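Local structure of putative thioesterase (Syntrophus aciditrophicus SB, 3HDU) at residues A[42-47]-A[74-79]. The protein is a putative thioesterase of the hotdog-fold superfamily that probably hydrolyses thioester substrates. Sequence-based numbering, arbitrary orientation.
Sequences VKLSFE and AGLAAF
V42 meets the helix with both of its methyls. V42 CG2 touches A77 CB at 3.6 Å, and V42 CG1 lies 3.7 Å from A77 CA. V42 CG1 also faces the branch point of L76, 4.1 Å from L76 CG. V42 therefore fits against the backbone of the helix as well as its side chains. Two residues on, on the same face of the strand, L44 reaches L76: L44 CD2 and L76 CD2 are 3.5 Å apart, with the two side chains crossing at a slant. In L76 the chain runs out extended, with CG opposite the backbone N (chi1 -179°) and CD2 opposite CA, which carries CD2 out to L44. All four residues are buried. The pairing belongs to the hotdog fold, in which an antiparallel sheet wraps around a long central helix, here 58-85. The short segments run roughly antiparallel, at 151°, with their axes 8.2 Å apart at closest approach. With an alanine at V42, both methyls would be gone, which would probably open a gap beside A77 and leave L76 only its L44 contact on this segment. Backbone hydrogen bonds to G123 and C121 fix V42 and L44 in the sheet. The carbonyl of A77 accepts a hydrogen bond from N125 ND2.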
ATOM      1  N   VAL A  42      13.252 -17.494 -10.441  1.00 72.61           N
ATOM      2  CA  VAL A  42      12.833 -18.903 -10.305  1.00 72.27           C
ATOM      3  C   VAL A  42      11.489 -19.095 -11.021  1.00 71.95           C
ATOM      4  O   VAL A  42      10.781 -18.123 -11.277  1.00 71.84           O
ATOM      5  CB  VAL A  42      12.707 -19.367  -8.827  1.00 72.09           C
ATOM      6  CG1 VAL A  42      14.029 -19.183  -8.100  1.00 71.91           C
ATOM      7  CG2 VAL A  42      11.580 -18.632  -8.100  1.00 72.08           C
ATOM      8  N   LYS A  43      11.148 -20.343 -11.325  1.00 71.76           N
ATOM      9  CA  LYS A  43       9.901 -20.676 -12.029  1.00 71.90           C
ATOM     10  C   LYS A  43       9.377 -22.040 -11.572  1.00 71.78           C
ATOM     11  O   LYS A  43      10.065 -23.054 -11.739  1.00 71.71           O
ATOM     12  CB  LYS A  43      10.150 -20.681 -13.541  1.00 72.05           C
ATOM     13  CG  LYS A  43       8.919 -20.862 -14.431  1.00 72.29           C
ATOM     14  CD  LYS A  43       9.337 -20.964 -15.892  1.00 72.41           C
ATOM     15  CE  LYS A  43       8.174 -21.330 -16.798  1.00 72.73           C
ATOM     16  NZ  LYS A  43       8.637 -21.687 -18.184  1.00 72.71           N
ATOM     17  N   LEU A  44       8.177 -22.048 -10.985  1.00 71.66           N
ATOM     18  CA  LEU A  44       7.507 -23.269 -10.529  1.00 71.63           C
ATOM     19  C   LEU A  44       6.228 -23.492 -11.328  1.00 71.69           C
ATOM     20  O   LEU A  44       5.536 -22.533 -11.670  1.00 71.86           O
ATOM     21  CB  LEU A  44       7.152 -23.164  -9.043  1.00 71.52           C
ATOM     22  CG  LEU A  44       8.290 -23.036  -8.028  1.00 71.46           C
ATOM     23  CD1 LEU A  44       7.704 -22.889  -6.644  1.00 71.22           C
ATOM     24  CD2 LEU A  44       9.225 -24.237  -8.075  1.00 71.33           C
ATOM     25  N   SER A  45       5.941 -24.754 -11.649  1.00 72.00           N
ATOM     26  CA  SER A  45       4.696 -25.151 -12.321  1.00 72.10           C
ATOM     27  C   SER A  45       3.916 -25.996 -11.322  1.00 72.23           C
ATOM     28  O   SER A  45       4.500 -26.801 -10.591  1.00 72.17           O
ATOM     29  CB  SER A  45       4.954 -25.908 -13.617  1.00 71.93           C
ATOM     30  OG  SER A  45       5.691 -27.087 -13.387  1.00 72.48           O
ATOM     31  N   PHE A  46       2.602 -25.787 -11.287  1.00 72.67           N
ATOM     32  CA  PHE A  46       1.700 -26.464 -10.361  1.00 72.81           C
ATOM     33  C   PHE A  46       0.625 -27.224 -11.119  1.00 73.53           C
ATOM     34  O   PHE A  46       0.308 -26.870 -12.252  1.00 73.10           O
ATOM     35  CB  PHE A  46       1.047 -25.435  -9.449  1.00 72.39           C
ATOM     36  CG  PHE A  46       2.023 -24.680  -8.589  1.00 72.34           C
ATOM     37  CD1 PHE A  46       2.625 -23.508  -9.054  1.00 72.30           C
ATOM     38  CD2 PHE A  46       2.349 -25.141  -7.310  1.00 72.19           C
ATOM     39  CE1 PHE A  46       3.543 -22.804  -8.251  1.00 72.38           C
ATOM     40  CE2 PHE A  46       3.261 -24.446  -6.500  1.00 72.14           C
ATOM     41  CZ  PHE A  46       3.859 -23.277  -6.969  1.00 72.15           C
ATOM     42  N   GLU A  47       0.079 -28.264 -10.484  1.00 74.60           N
ATOM     43  CA  GLU A  47      -0.988 -29.085 -11.068  1.00 75.63           C
ATOM     44  C   GLU A  47      -2.057 -29.423 -10.025  1.00 76.32           C
ATOM     45  O   GLU A  47      -1.753 -30.038  -9.008  1.00 76.37           O
ATOM     46  CB  GLU A  47      -0.412 -30.378 -11.662  1.00 75.71           C
ATOM     47  CG  GLU A  47      -1.435 -31.238 -12.439  1.00 75.98           C
ATOM     48  CD  GLU A  47      -0.861 -32.527 -13.003  1.00 76.16           C
ATOM     49  OE1 GLU A  47       0.375 -32.651 -13.142  1.00 76.97           O
ATOM     50  OE2 GLU A  47      -1.666 -33.429 -13.314  1.00 75.97           O
ATOM     51  N   ALA A  74       7.899 -17.475  -4.246  1.00 71.61           N
ATOM     52  CA  ALA A  74       8.642 -16.382  -3.593  1.00 71.85           C
ATOM     53  C   ALA A  74       9.683 -16.911  -2.591  1.00 71.61           C
ATOM     54  O   ALA A  74      10.798 -16.390  -2.519  1.00 71.84           O
ATOM     55  CB  ALA A  74       7.680 -15.418  -2.900  1.00 71.02           C
ATOM     56  N   GLY A  75       9.309 -17.942  -1.836  1.00 71.47           N
ATOM     57  CA  GLY A  75      10.206 -18.586  -0.870  1.00 71.31           C
ATOM     58  C   GLY A  75      11.447 -19.196  -1.501  1.00 70.89           C
ATOM     59  O   GLY A  75      12.543 -19.077  -0.948  1.00 71.38           O
ATOM     60  N   LEU A  76      11.267 -19.843  -2.655  1.00 70.57           N
ATOM     61  CA  LEU A  76      12.371 -20.411  -3.434  1.00 70.14           C
ATOM     62  C   LEU A  76      13.251 -19.302  -4.024  1.00 70.47           C
ATOM     63  O   LEU A  76      14.471 -19.430  -4.017  1.00 71.01           O
ATOM     64  CB  LEU A  76      11.840 -21.321  -4.549  1.00 70.07           C
ATOM     65  CG  LEU A  76      12.836 -22.047  -5.464  1.00 69.82           C
ATOM     66  CD1 LEU A  76      13.844 -22.842  -4.664  1.00 69.61           C
ATOM     67  CD2 LEU A  76      12.092 -22.947  -6.433  1.00 69.74           C
ATOM     68  N   ALA A  77      12.632 -18.235  -4.545  1.00 70.29           N
ATOM     69  CA  ALA A  77      13.371 -17.076  -5.083  1.00 70.02           C
ATOM     70  C   ALA A  77      14.180 -16.372  -3.984  1.00 70.12           C
ATOM     71  O   ALA A  77      15.307 -15.931  -4.234  1.00 69.89           O
ATOM     72  CB  ALA A  77      12.433 -16.089  -5.767  1.00 69.96           C
ATOM     73  N   ALA A  78      13.591 -16.272  -2.783  1.00 70.16           N
ATOM     74  CA  ALA A  78      14.256 -15.715  -1.590  1.00 70.04           C
ATOM     75  C   ALA A  78      15.518 -16.521  -1.255  1.00 69.97           C
ATOM     76  O   ALA A  78      16.584 -15.938  -1.066  1.00 70.35           O
ATOM     77  CB  ALA A  78      13.304 -15.694  -0.388  1.00 69.86           C
ATOM     78  N   PHE A  79      15.378 -17.851  -1.215  1.00 69.70           N
ATOM     79  CA  PHE A  79      16.496 -18.789  -0.982  1.00 69.63           C
ATOM     80  C   PHE A  79      17.663 -18.592  -1.962  1.00 69.82           C
ATOM     81  O   PHE A  79      18.824 -18.563  -1.541  1.00 69.77           O
ATOM     82  CB  PHE A  79      15.997 -20.252  -1.048  1.00 69.59           C
ATOM     83  CG  PHE A  79      17.098 -21.280  -1.089  1.00 69.48           C
ATOM     84  CD1 PHE A  79      17.732 -21.684   0.085  1.00 69.33           C
ATOM     85  CD2 PHE A  79      17.502 -21.849  -2.309  1.00 69.25           C
ATOM     86  CE1 PHE A  79      18.761 -22.638   0.049  1.00 69.40           C
ATOM     87  CE2 PHE A  79      18.532 -22.802  -2.357  1.00 69.27           C
ATOM     88  CZ  PHE A  79      19.162 -23.200  -1.173  1.00 69.37           C
TER